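Local coordinates for malonyl-CoA-[acyl-carrier-protein] transacylase (Coxiella burnetii, PDB 3TQE) that probably transfers the malonyl group from malonyl-CoA to holo-acyl carrier protein, an acyltransferase step of fatty acid synthesis, at residues S7-F12 against K274-C279; A101-A106 against D226-P231; A163-T168 against W261-K266. All blocks are in the same frame, centred on the assembly; numbering follows the deposited sequence. Where two conformers were deposited one is given.

Contact 1: S7-F12 against K274-C279; sequences SFAFVF and KVFMEC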
ATOM      1  N   SER A   7       4.387  -8.699  20.481  1.00 16.07           N
ATOM      2  CA  SER A   7       3.902  -7.494  19.845  0.50 15.87           C
ATOM      3  C   SER A   7       3.979  -7.685  18.341  1.00 15.05           C
ATOM      4  O   SER A   7       4.861  -8.379  17.849  1.00 16.20           O
ATOM      5  CB  SER A   7       4.720  -6.300  20.316  0.50 15.99           C
ATOM      6  OG  SER A   7       4.735  -6.263  21.744  0.50 19.14           O
ATOM      7  N   PHE A   8       3.038  -7.073  17.633  1.00 13.04           N
ATOM      8  CA  PHE A   8       2.997  -7.253  16.193  1.00 12.33           C
ATOM      9  C   PHE A   8       2.379  -6.074  15.519  1.00 12.05           C
ATOM     10  O   PHE A   8       1.638  -5.303  16.130  1.00 12.13           O
ATOM     11  CB  PHE A   8       2.261  -8.551  15.815  1.00 12.91           C
ATOM     12  CG  PHE A   8       0.788  -8.552  16.142  1.00 13.27           C
ATOM     13  CD1 PHE A   8      -0.154  -8.394  15.150  1.00 15.19           C
ATOM     14  CD2 PHE A   8       0.335  -8.685  17.449  1.00 14.44           C
ATOM     15  CE1 PHE A   8      -1.526  -8.394  15.440  1.00 16.12           C
ATOM     16  CE2 PHE A   8      -1.034  -8.696  17.749  1.00 15.35           C
ATOM     17  CZ  PHE A   8      -1.966  -8.535  16.745  1.00 15.20           C
ATOM     18  N   ALA A   9       2.696  -5.981  14.236  1.00 11.52           N
ATOM     19  CA  ALA A   9       2.185  -4.946  13.386  1.00 11.34           C
ATOM     20  C   ALA A   9       1.427  -5.587  12.245  1.00 11.17           C
ATOM     21  O   ALA A   9       1.773  -6.683  11.818  1.00 13.10           O
ATOM     22  CB  ALA A   9       3.350  -4.155  12.825  1.00 12.62           C
ATOM     23  N   PHE A  10       0.379  -4.918  11.794  1.00 10.92           N
ATOM     24  CA  PHE A  10      -0.241  -5.259  10.539  1.00 11.33           C
ATOM     25  C   PHE A  10       0.253  -4.329   9.463  1.00 11.47           C
ATOM     26  O   PHE A  10       0.305  -3.116   9.640  1.00 11.89           O
ATOM     27  CB  PHE A  10      -1.764  -5.105  10.619  1.00 11.57           C
ATOM     28  CG  PHE A  10      -2.480  -6.338  10.997  1.00 12.96           C
ATOM     29  CD1 PHE A  10      -1.929  -7.276  11.838  1.00 17.43           C
ATOM     30  CD2 PHE A  10      -3.695  -6.573  10.470  1.00 19.33           C
ATOM     31  CE1 PHE A  10      -2.613  -8.421  12.138  1.00 17.88           C
ATOM     32  CE2 PHE A  10      -4.385  -7.733  10.799  1.00 20.95           C
ATOM     33  CZ  PHE A  10      -3.838  -8.629  11.636  1.00 18.51           C
ATOM     34  N   VAL A  11       0.628  -4.912   8.343  1.00 11.26           N
ATOM     35  CA  VAL A  11       1.020  -4.173   7.174  1.00 11.31           C
ATOM     36  C   VAL A  11       0.105  -4.497   6.022  1.00 10.69           C
ATOM     37  O   VAL A  11      -0.204  -5.653   5.759  1.00 12.24           O
ATOM     38  CB  VAL A  11       2.515  -4.358   6.804  1.00 12.15           C
ATOM     39  CG1 VAL A  11       3.376  -3.775   7.928  1.00 13.96           C
ATOM     40  CG2 VAL A  11       2.907  -5.817   6.511  1.00 14.00           C
ATOM     41  N   PHE A  12      -0.377  -3.456   5.361  1.00 10.24           N
ATOM     42  CA  PHE A  12      -1.418  -3.588   4.367  1.00 11.24           C
ATOM     43  C   PHE A  12      -0.871  -3.303   2.994  1.00 11.20           C
ATOM     44  O   PHE A  12      -0.371  -2.212   2.743  1.00 11.79           O
ATOM     45  CB  PHE A  12      -2.541  -2.598   4.659  1.00 10.88           C
ATOM     46  CG  PHE A  12      -3.261  -2.869   5.939  1.00 10.96           C
ATOM     47  CD1 PHE A  12      -4.404  -3.631   5.963  1.00 12.34           C
ATOM     48  CD2 PHE A  12      -2.769  -2.395   7.128  1.00 11.85           C
ATOM     49  CE1 PHE A  12      -5.087  -3.863   7.135  1.00 13.33           C
ATOM     50  CE2 PHE A  12      -3.441  -2.633   8.291  1.00 12.36           C
ATOM     51  CZ  PHE A  12      -4.612  -3.343   8.288  1.00 12.79           C
ATOM     52  N   LYS A 274       8.841  -7.016  15.894  1.00 19.71           N
ATOM     53  CA  LYS A 274       9.544  -7.709  14.834  1.00 21.43           C
ATOM     54  C   LYS A 274       8.692  -8.771  14.179  1.00 19.57           C
ATOM     55  O   LYS A 274       9.198  -9.521  13.385  1.00 20.56           O
ATOM     56  CB  LYS A 274      10.870  -8.293  15.328  1.00 23.87           C
ATOM     57  CG  LYS A 274      11.750  -7.185  15.842  1.00 29.53           C
ATOM     58  CD  LYS A 274      13.222  -7.504  15.931  1.00 35.25           C
ATOM     59  CE  LYS A 274      13.997  -6.223  16.203  1.00 38.61           C
ATOM     60  NZ  LYS A 274      13.206  -5.236  17.029  1.00 40.97           N
ATOM     61  N   VAL A 275       7.401  -8.797  14.492  1.00 17.83           N
ATOM     62  CA  VAL A 275       6.462  -9.723  13.883  1.00 16.49           C
ATOM     63  C   VAL A 275       5.449  -8.880  13.139  1.00 14.59           C
ATOM     64  O   VAL A 275       4.881  -7.946  13.682  1.00 14.67           O
ATOM     65  CB  VAL A 275       5.731 -10.564  14.916  1.00 17.53           C
ATOM     66  CG1 VAL A 275       4.683 -11.415  14.269  1.00 19.21           C
ATOM     67  CG2 VAL A 275       6.741 -11.416  15.661  1.00 20.42           C
ATOM     68  N   PHE A 276       5.326  -9.167  11.862  1.00 13.79           N
ATOM     69  CA  PHE A 276       4.463  -8.416  10.960  1.00 13.45           C
ATOM     70  C   PHE A 276       3.474  -9.393  10.347  1.00 14.51           C
ATOM     71  O   PHE A 276       3.839 -10.503   9.972  1.00 16.38           O
ATOM     72  CB  PHE A 276       5.300  -7.811   9.829  1.00 13.36           C
ATOM     73  CG  PHE A 276       6.312  -6.806  10.307  1.00 14.29           C
ATOM     74  CD1 PHE A 276       6.031  -5.453  10.299  1.00 14.62           C
ATOM     75  CD2 PHE A 276       7.527  -7.220  10.813  1.00 15.34           C
ATOM     76  CE1 PHE A 276       6.953  -4.541  10.752  1.00 16.89           C
ATOM     77  CE2 PHE A 276       8.455  -6.283  11.282  1.00 16.20           C
ATOM     78  CZ  PHE A 276       8.157  -4.967  11.261  1.00 15.90           C
HETATM   79  N   MSE A 277       2.231  -8.966  10.208  1.00 13.73           N
HETATM   80  CA  MSE A 277       1.220  -9.754   9.517  0.50 14.26           C
HETATM   81  C   MSE A 277       0.857  -8.978   8.288  1.00 13.52           C
HETATM   82  O   MSE A 277       0.566  -7.782   8.383  1.00 13.90           O
HETATM   83  CB  MSE A 277      -0.040  -9.910  10.350  0.50 15.27           C
HETATM   84  CG  MSE A 277      -0.024 -11.054  11.256  0.50 17.17           C
HETATM   85 SE   MSE A 277       1.234 -10.714  12.614  0.50 20.96          SE
HETATM   86  CE  MSE A 277       0.818 -12.260  13.714  0.50 17.17           C
ATOM     87  N   GLU A 278       0.895  -9.642   7.147  1.00 13.02           N
ATOM     88  CA  GLU A 278       0.565  -9.008   5.896  1.00 13.45           C
ATOM     89  C   GLU A 278      -0.928  -9.165   5.672  1.00 13.36           C
ATOM     90  O   GLU A 278      -1.443 -10.267   5.444  1.00 14.55           O
ATOM     91  CB  GLU A 278       1.397  -9.584   4.756  1.00 14.34           C
ATOM     92  CG  GLU A 278       1.162  -8.904   3.414  1.00 16.24           C
ATOM     93  CD  GLU A 278       2.355  -8.911   2.456  1.00 18.05           C
ATOM     94  OE1 GLU A 278       3.332  -9.678   2.649  1.00 19.15           O
ATOM     95  OE2 GLU A 278       2.309  -8.103   1.493  1.00 17.73           O
ATOM     96  N   CYS A 279      -1.638  -8.070   5.853  1.00 13.41           N
ATOM     97  CA  CYS A 279      -3.084  -8.081   5.849  1.00 14.40           C
ATOM     98  C   CYS A 279      -3.589  -7.720   4.474  1.00 14.45           C
ATOM     99  O   CYS A 279      -4.075  -6.638   4.226  1.00 14.42           O
ATOM    100  CB  CYS A 279      -3.617  -7.150   6.918  1.00 15.57           C
ATOM    101  SG  CYS A 279      -5.349  -7.397   7.285  1.00 17.11           S
TER
HETATM  102  O   HOH W   1       7.553  -8.502  18.125  1.00 22.16           O
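C279 wedges its CB and SG between the rings of F10 and F12. SG stands 3.5 Å from CE1 of F12 and 3.7 Å from CE2 of F10, and neither ring takes the sulfur squarely on its face. CB adds an off-centre CH-pi contact with the F12 ring. SG reaches this place because it extends anti to the backbone N of C279 (chi1 -165°). The same F10 ring turns its other flank to the selenomethionine M277, whose CB comes within 3.5 Å of CE1. M277 then bends at chi2 and, in one of its two conformers, brings its selenium to CD1 of F8, 3.7 Å away, in an oblique Met-aromatic contact. These groups line one face of two neighbouring strands, 9-12 and 275-278, the central pair of a four-stranded parallel sheet in the acyl transferase domain. Their short axes run 36° apart, the twist of neighbouring parallel strands. A9 and V11 give N-H to V275 O and M277 O, and A9 O and V11 O accept from M277 N and C279 N; the V11 N to M277 O bond is almost straight at 174°. On the reverse face, F276 sets CD1 3.9 Å from CB of A9, and V11 CG1 meets that ring at its edge. E278 points to this face too, where its carboxylate accepts from the backbone N-H groups of L285 and A286. At the N-terminal ends of the two segments a water donates to S7 O and accepts from K274 N, while on the F10 side W81 meets that ring edge-to-face.

Contact 2: A101-A106 against D226-P231; sequences AALVCA and DSPKVP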
ATOM      1  N   ALA A 101      -6.508   1.153   3.838  1.00 11.05           N
ATOM      2  CA  ALA A 101      -6.956  -0.028   4.521  1.00 11.18           C
ATOM      3  C   ALA A 101      -6.619   0.045   5.989  1.00 11.24           C
ATOM      4  O   ALA A 101      -7.442  -0.296   6.824  1.00 11.68           O
ATOM      5  CB  ALA A 101      -6.345  -1.284   3.896  1.00 11.97           C
ATOM      6  N   ALA A 102      -5.424   0.510   6.312  1.00 10.87           N
ATOM      7  CA  ALA A 102      -5.010   0.639   7.717  1.00 10.54           C
ATOM      8  C   ALA A 102      -5.970   1.577   8.439  1.00 11.55           C
ATOM      9  O   ALA A 102      -6.414   1.312   9.546  1.00 12.06           O
ATOM     10  CB  ALA A 102      -3.600   1.134   7.795  1.00 12.03           C
ATOM     11  N   LEU A 103      -6.329   2.680   7.800  1.00 10.94           N
ATOM     12  CA  LEU A 103      -7.223   3.616   8.423  1.00 11.43           C
ATOM     13  C   LEU A 103      -8.636   3.106   8.601  1.00 11.70           C
ATOM     14  O   LEU A 103      -9.285   3.409   9.593  1.00 13.28           O
ATOM     15  CB  LEU A 103      -7.243   4.933   7.666  1.00 11.79           C
ATOM     16  CG  LEU A 103      -5.977   5.762   7.800  1.00 13.63           C
ATOM     17  CD1 LEU A 103      -5.981   6.846   6.748  1.00 15.90           C
ATOM     18  CD2 LEU A 103      -5.836   6.330   9.230  1.00 15.27           C
ATOM     19  N   VAL A 104      -9.103   2.298   7.673  1.00 10.60           N
ATOM     20  CA  VAL A 104     -10.380   1.636   7.857  1.00 11.73           C
ATOM     21  C   VAL A 104     -10.323   0.661   9.023  1.00 12.49           C
ATOM     22  O   VAL A 104     -11.183   0.650   9.916  1.00 13.46           O
ATOM     23  CB  VAL A 104     -10.853   0.915   6.571  1.00 11.64           C
ATOM     24  CG1 VAL A 104     -12.056   0.017   6.894  1.00 13.14           C
ATOM     25  CG2 VAL A 104     -11.200   1.915   5.513  1.00 12.62           C
ATOM     26  N   CYS A 105      -9.277  -0.141   9.072  1.00 12.15           N
ATOM     27  CA  CYS A 105      -9.175  -1.159  10.101  1.00 13.20           C
ATOM     28  C   CYS A 105      -8.881  -0.583  11.480  1.00 13.77           C
ATOM     29  O   CYS A 105      -9.292  -1.148  12.480  1.00 15.77           O
ATOM     30  CB  CYS A 105      -8.149  -2.178   9.682  1.00 13.93           C
ATOM     31  SG  CYS A 105      -8.656  -3.070   8.195  1.00 15.81           S
ATOM     32  N   ALA A 106      -8.268   0.601  11.519  1.00 13.14           N
ATOM     33  CA  ALA A 106      -8.020   1.321  12.775  1.00 13.93           C
ATOM     34  C   ALA A 106      -9.259   2.079  13.254  1.00 16.04           C
ATOM     35  O   ALA A 106      -9.237   2.708  14.310  1.00 17.35           O
ATOM     36  CB  ALA A 106      -6.874   2.338  12.578  1.00 14.61           C
ATOM     37  N   ASP A 226     -12.518   9.697  11.999  1.00 19.12           N
ATOM     38  CA  ASP A 226     -12.410   9.539  13.433  1.00 21.05           C
ATOM     39  C   ASP A 226     -10.964   9.304  13.831  1.00 21.09           C
ATOM     40  O   ASP A 226     -10.121   8.984  12.991  1.00 20.75           O
ATOM     41  CB  ASP A 226     -13.270   8.380  13.885  1.00 22.10           C
ATOM     42  CG  ASP A 226     -14.755   8.680  13.814  1.00 29.20           C
ATOM     43  OD1 ASP A 226     -15.136   9.860  13.728  1.00 35.94           O
ATOM     44  OD2 ASP A 226     -15.547   7.711  13.879  1.00 37.91           O
ATOM     45  N   SER A 227     -10.643   9.444  15.111  1.00 22.56           N
ATOM     46  CA  SER A 227      -9.271   9.209  15.517  1.00 23.11           C
ATOM     47  C   SER A 227      -9.029   7.702  15.419  1.00 21.92           C
ATOM     48  O   SER A 227      -9.867   6.930  15.864  1.00 21.99           O
ATOM     49  CB  SER A 227      -8.961   9.719  16.931  1.00 25.08           C
ATOM     50  OG  SER A 227      -8.786  11.118  16.924  1.00 29.23           O
ATOM     51  N   PRO A 228      -7.895   7.298  14.842  1.00 21.08           N
ATOM     52  CA  PRO A 228      -7.606   5.885  14.774  1.00 19.90           C
ATOM     53  C   PRO A 228      -7.501   5.292  16.165  1.00 19.21           C
ATOM     54  O   PRO A 228      -6.954   5.917  17.069  1.00 20.74           O
ATOM     55  CB  PRO A 228      -6.244   5.832  14.041  1.00 20.79           C
ATOM     56  CG  PRO A 228      -6.179   7.102  13.279  1.00 22.80           C
ATOM     57  CD  PRO A 228      -6.833   8.082  14.192  1.00 21.96           C
ATOM     58  N   LYS A 229      -7.971   4.066  16.313  1.00 18.12           N
ATOM     59  CA  LYS A 229      -7.933   3.355  17.581  1.00 19.13           C
ATOM     60  C   LYS A 229      -6.696   2.470  17.741  1.00 17.89           C
ATOM     61  O   LYS A 229      -6.435   1.922  18.813  1.00 19.67           O
ATOM     62  CB  LYS A 229      -9.203   2.523  17.693  1.00 21.09           C
ATOM     63  CG  LYS A 229     -10.446   3.374  17.764  1.00 27.66           C
ATOM     64  CD  LYS A 229     -11.646   2.550  18.151  1.00 35.12           C
ATOM     65  CE  LYS A 229     -12.912   3.392  18.175  1.00 39.83           C
ATOM     66  NZ  LYS A 229     -12.725   4.736  18.810  1.00 42.68           N
ATOM     67  N   VAL A 230      -5.941   2.315  16.667  1.00 16.80           N
ATOM     68  CA  VAL A 230      -4.648   1.672  16.646  1.00 16.43           C
ATOM     69  C   VAL A 230      -3.791   2.654  15.855  1.00 15.78           C
ATOM     70  O   VAL A 230      -4.272   3.230  14.875  1.00 15.99           O
ATOM     71  CB  VAL A 230      -4.699   0.329  15.870  1.00 16.97           C
ATOM     72  CG1 VAL A 230      -3.308  -0.255  15.661  1.00 17.83           C
ATOM     73  CG2 VAL A 230      -5.642  -0.681  16.569  1.00 19.78           C
ATOM     74  N   PRO A 231      -2.558   2.886  16.288  1.00 15.60           N
ATOM     75  CA  PRO A 231      -1.724   3.827  15.575  1.00 15.90           C
ATOM     76  C   PRO A 231      -1.449   3.367  14.162  1.00 14.19           C
ATOM     77  O   PRO A 231      -1.131   2.210  13.954  1.00 14.31           O
ATOM     78  CB  PRO A 231      -0.428   3.860  16.368  1.00 17.16           C
ATOM     79  CG  PRO A 231      -0.663   3.118  17.564  1.00 20.34           C
ATOM     80  CD  PRO A 231      -1.913   2.356  17.496  1.00 16.76           C
TER
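A106 and K229 form the polar part of this contact through their backbones. The N-H of K229 points almost straight at A106 O, with N and O 2.7 Å apart, an angle of 171° at the hydrogen and the donor in the carbonyl plane. K229 also brings its aliphatic root to the same oxygen, CB standing 3.4 Å from A106 O, whereas the remainder of the lysine chain leads away. A106 supplies a carbonyl close to the C-terminal end of helix 97-105, and the loop 226-231 takes it up.

The apolar contacts centre on the A106 methyl, which is directed toward the loop. It packs against CB of P228 at 3.8 Å and, more distantly, against CB of V230 at 4.4 Å. Set apart from these is a van der Waals contact with a carbonyl, A106 CB lying 3.6 Å from V230 O. One helical turn back, L103 lies alongside P228 with both side chains pointing the same way, and its CD2 branch touches CG of the proline at 4.1 Å. The branch is carried to that side by a CG anti to the carbonyl carbon (chi1 -71°). M92 of strand 91-94 packs on both A106 and V230.

Helix 97-105 follows S96, the predicted active-site serine, in what is consistent with a nucleophile elbow; its C-terminal end here meets the loop between helices 210-220 and 244-254. One short backbone bond joins the two, flanked in sequence by bonds of D226 to A108 and P231 to M92. V230 N, by contrast, is buried without a partner in the model, a polar cost that the contact carries.

Contact 3: A163-T168 against W261-K266; sequences ANLNST and WVETIK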
ATOM      1  N   ALA A 163      10.195   7.564  -5.360  1.00 16.08           N
ATOM      2  CA  ALA A 163       8.752   7.475  -5.201  1.00 15.88           C
ATOM      3  C   ALA A 163       8.391   6.461  -4.138  1.00 15.89           C
ATOM      4  O   ALA A 163       7.502   6.707  -3.328  1.00 16.98           O
ATOM      5  CB  ALA A 163       8.105   7.113  -6.491  1.00 17.58           C
ATOM      6  N   ASN A 164       9.020   5.291  -4.154  1.00 15.50           N
ATOM      7  CA  ASN A 164       8.789   4.322  -3.088  1.00 16.15           C
ATOM      8  C   ASN A 164      10.132   3.921  -2.534  1.00 16.58           C
ATOM      9  O   ASN A 164      10.968   3.387  -3.274  1.00 17.56           O
ATOM     10  CB  ASN A 164       8.138   3.026  -3.558  1.00 16.96           C
ATOM     11  CG  ASN A 164       6.742   3.162  -4.086  1.00 21.55           C
ATOM     12  OD1 ASN A 164       6.044   4.136  -3.876  1.00 24.88           O
ATOM     13  ND2 ASN A 164       6.299   2.086  -4.751  1.00 26.58           N
ATOM     14  N   LEU A 165      10.354   4.184  -1.257  1.00 15.84           N
ATOM     15  CA  LEU A 165      11.587   3.779  -0.602  1.00 16.31           C
ATOM     16  C   LEU A 165      11.295   2.437   0.053  1.00 16.40           C
ATOM     17  O   LEU A 165      10.817   2.380   1.204  1.00 15.94           O
ATOM     18  CB  LEU A 165      11.998   4.857   0.384  1.00 17.64           C
ATOM     19  CG  LEU A 165      12.068   6.281  -0.177  1.00 20.42           C
ATOM     20  CD1 LEU A 165      12.449   7.295   0.859  1.00 23.49           C
ATOM     21  CD2 LEU A 165      13.049   6.340  -1.348  1.00 25.30           C
ATOM     22  N   ASN A 166      11.491   1.360  -0.692  1.00 16.56           N
ATOM     23  CA  ASN A 166      10.884   0.077  -0.358  1.00 17.92           C
ATOM     24  C   ASN A 166      11.714  -0.808   0.516  1.00 19.81           C
ATOM     25  O   ASN A 166      11.199  -1.439   1.445  1.00 20.51           O
ATOM     26  CB  ASN A 166      10.467  -0.681  -1.606  1.00 18.47           C
ATOM     27  CG  ASN A 166       9.195  -0.178  -2.156  1.00 18.45           C
ATOM     28  OD1 ASN A 166       8.459   0.537  -1.469  1.00 19.19           O
ATOM     29  ND2 ASN A 166       8.900  -0.529  -3.386  1.00 21.85           N
ATOM     30  N   SER A 167      12.990  -0.870   0.236  1.00 20.84           N
ATOM     31  CA  SER A 167      13.888  -1.608   1.081  1.00 24.46           C
ATOM     32  C   SER A 167      15.219  -0.929   0.966  1.00 26.02           C
ATOM     33  O   SER A 167      15.404   0.021   0.220  1.00 25.97           O
ATOM     34  CB  SER A 167      13.953  -3.064   0.659  1.00 25.15           C
ATOM     35  OG  SER A 167      14.990  -3.242  -0.288  1.00 28.01           O
ATOM     36  N   THR A 168      16.200  -1.422   1.695  1.00 29.33           N
ATOM     37  CA  THR A 168      17.379  -0.617   1.852  1.00 30.56           C
ATOM     38  C   THR A 168      18.090  -0.356   0.469  1.00 30.91           C
ATOM     39  O   THR A 168      18.539   0.759   0.149  1.00 31.63           O
ATOM     40  CB  THR A 168      18.217  -1.260   2.980  1.00 32.37           C
ATOM     41  OG1 THR A 168      17.457  -2.347   3.575  1.00 31.70           O
ATOM     42  CG2 THR A 168      18.474  -0.210   4.073  1.00 33.82           C
ATOM     43  N   TRP A 261       8.712   3.598   3.157  1.00 13.57           N
ATOM     44  CA  TRP A 261       8.446   2.291   3.721  1.00 13.54           C
ATOM     45  C   TRP A 261       9.602   1.779   4.573  1.00 13.78           C
ATOM     46  O   TRP A 261       9.391   1.267   5.675  1.00 13.82           O
ATOM     47  CB  TRP A 261       8.085   1.301   2.635  1.00 14.24           C
ATOM     48  CG  TRP A 261       7.537   0.044   3.150  1.00 13.30           C
ATOM     49  CD1 TRP A 261       8.120  -1.170   3.139  1.00 15.25           C
ATOM     50  CD2 TRP A 261       6.279  -0.117   3.808  1.00 12.63           C
ATOM     51  NE1 TRP A 261       7.295  -2.095   3.726  1.00 15.12           N
ATOM     52  CE2 TRP A 261       6.166  -1.461   4.167  1.00 13.70           C
ATOM     53  CE3 TRP A 261       5.243   0.751   4.133  1.00 14.76           C
ATOM     54  CZ2 TRP A 261       5.041  -1.963   4.812  1.00 13.32           C
ATOM     55  CZ3 TRP A 261       4.144   0.250   4.796  1.00 14.30           C
ATOM     56  CH2 TRP A 261       4.050  -1.086   5.113  1.00 14.54           C
ATOM     57  N   VAL A 262      10.819   1.918   4.102  1.00 14.24           N
ATOM     58  CA  VAL A 262      11.912   1.395   4.890  0.50 14.48           C
ATOM     59  C   VAL A 262      11.974   2.132   6.244  1.00 14.03           C
ATOM     60  O   VAL A 262      12.151   1.477   7.267  1.00 15.26           O
ATOM     61  CB  VAL A 262      13.239   1.374   4.125  0.50 15.10           C
ATOM     62  CG1 VAL A 262      13.518   2.726   3.529  0.50 16.28           C
ATOM     63  CG2 VAL A 262      14.369   0.849   5.020  0.50 14.56           C
ATOM     64  N   GLU A 263      11.756   3.438   6.275  1.00 13.70           N
ATOM     65  CA  GLU A 263      11.764   4.147   7.544  1.00 14.28           C
ATOM     66  C   GLU A 263      10.607   3.703   8.427  1.00 13.68           C
ATOM     67  O   GLU A 263      10.730   3.664   9.645  1.00 14.45           O
ATOM     68  CB  GLU A 263      11.691   5.652   7.327  1.00 16.20           C
ATOM     69  CG  GLU A 263      12.962   6.240   6.852  1.00 18.01           C
ATOM     70  CD  GLU A 263      12.767   7.632   6.312  1.00 20.62           C
ATOM     71  OE1 GLU A 263      12.254   7.757   5.170  1.00 22.39           O
ATOM     72  OE2 GLU A 263      13.121   8.590   7.029  1.00 27.28           O
ATOM     73  N   THR A 264       9.474   3.404   7.823  1.00 12.04           N
ATOM     74  CA  THR A 264       8.316   2.904   8.578  1.00 12.28           C
ATOM     75  C   THR A 264       8.652   1.585   9.254  1.00 12.69           C
ATOM     76  O   THR A 264       8.382   1.410  10.449  1.00 12.84           O
ATOM     77  CB  THR A 264       7.108   2.732   7.671  1.00 12.53           C
ATOM     78  OG1 THR A 264       6.739   4.019   7.182  1.00 13.75           O
ATOM     79  CG2 THR A 264       5.953   2.104   8.411  1.00 14.10           C
ATOM     80  N   ILE A 265       9.244   0.666   8.516  1.00 12.31           N
ATOM     81  CA  ILE A 265       9.576  -0.634   9.078  1.00 13.07           C
ATOM     82  C   ILE A 265      10.643  -0.465  10.149  1.00 13.99           C
ATOM     83  O   ILE A 265      10.560  -1.087  11.204  1.00 14.11           O
ATOM     84  CB  ILE A 265      10.007  -1.613   7.996  1.00 13.39           C
ATOM     85  CG1 ILE A 265       8.864  -1.860   7.008  1.00 14.66           C
ATOM     86  CG2 ILE A 265      10.535  -2.897   8.585  1.00 14.70           C
ATOM     87  CD1 ILE A 265       7.556  -2.319   7.606  1.00 14.11           C
ATOM     88  N   LYS A 266      11.616   0.392   9.899  1.00 15.03           N
ATOM     89  CA  LYS A 266      12.649   0.628  10.896  1.00 16.65           C
ATOM     90  C   LYS A 266      12.057   1.237  12.175  1.00 16.66           C
ATOM     91  O   LYS A 266      12.453   0.863  13.284  1.00 17.74           O
ATOM     92  CB  LYS A 266      13.729   1.518  10.321  1.00 17.61           C
ATOM     93  CG  LYS A 266      14.601   0.732   9.344  1.00 22.18           C
ATOM     94  CD  LYS A 266      15.685   1.558   8.754  1.00 27.78           C
ATOM     95  CE  LYS A 266      16.616   0.683   7.931  1.00 32.23           C
ATOM     96  NZ  LYS A 266      17.882   1.394   7.650  1.00 37.33           N
TER
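W261 and N166 meet with their planar groups almost perpendicular, the amide and indole planes lying 87° apart. The amide OD1 lies 4.2 Å from CB of W261, whereas the main-chain O of N166 approaches the indole at its edge, near the ring plane, 3.5 Å from CD1. That carbonyl O is buried with no hydrogen-bonding partner in the model. W261 leaves the backbone with CG anti to N (chi1 -168°), which carries the indole away from the strand after its CB has passed 3.3 Å from L165 O. Over one face of the indole lies I265 CD1, offset toward the rim.

V262, like W261, starts toward the strand, but its side chain stays there. In one of its two conformers, CG1 sits between the backbone N and the carbonyl carbon and meets CB of L165 at 4.1 Å. Beside this apolar touch, V262 N donates to L165 O over 2.9 Å, a bond bent to 149° with the donor tilted from the carbonyl plane. Further along, K266 stretches out fully and crosses T168 at about a right angle, NZ coming within 4.0 Å of CG2. E263 reaches toward L165 only loosely, its carboxylate being engaged in a salt bridge with R260.

N166 OD1 is hydrogen-bonded to NE2 of H95, and the ring of that histidine also meets W261. H95 directly precedes S96, the predicted active-site serine, in a sequence matching the nucleophile elbow (GxSxG), which places the strand end and helix start beside the probable catalytic centre, as in a FabD-type acyl transferase.

Overall arrangement
From the N terminus, strand 9-12 enters the parallel sheet first, and contact 1 closes the longest loop when strand 275-278 pairs with it. Contacts 2 and 3 are nested inside that loop. They cross: the chain meets 101-106, 163-168, 226-231 and 261-266 in that order, so their segments alternate. Contact 2 ties the helix 97-105 to the loop that precedes helix 244-254, and contact 3 ties the mixed sheet to helix 261-270, which leads into strand 275-278. Contact 1 touches both neighbours, F12 packing on A101, A102 and C105, and F276 and V11 packing on I265 and W261, respectively. Contacts 2 and 3 do not touch.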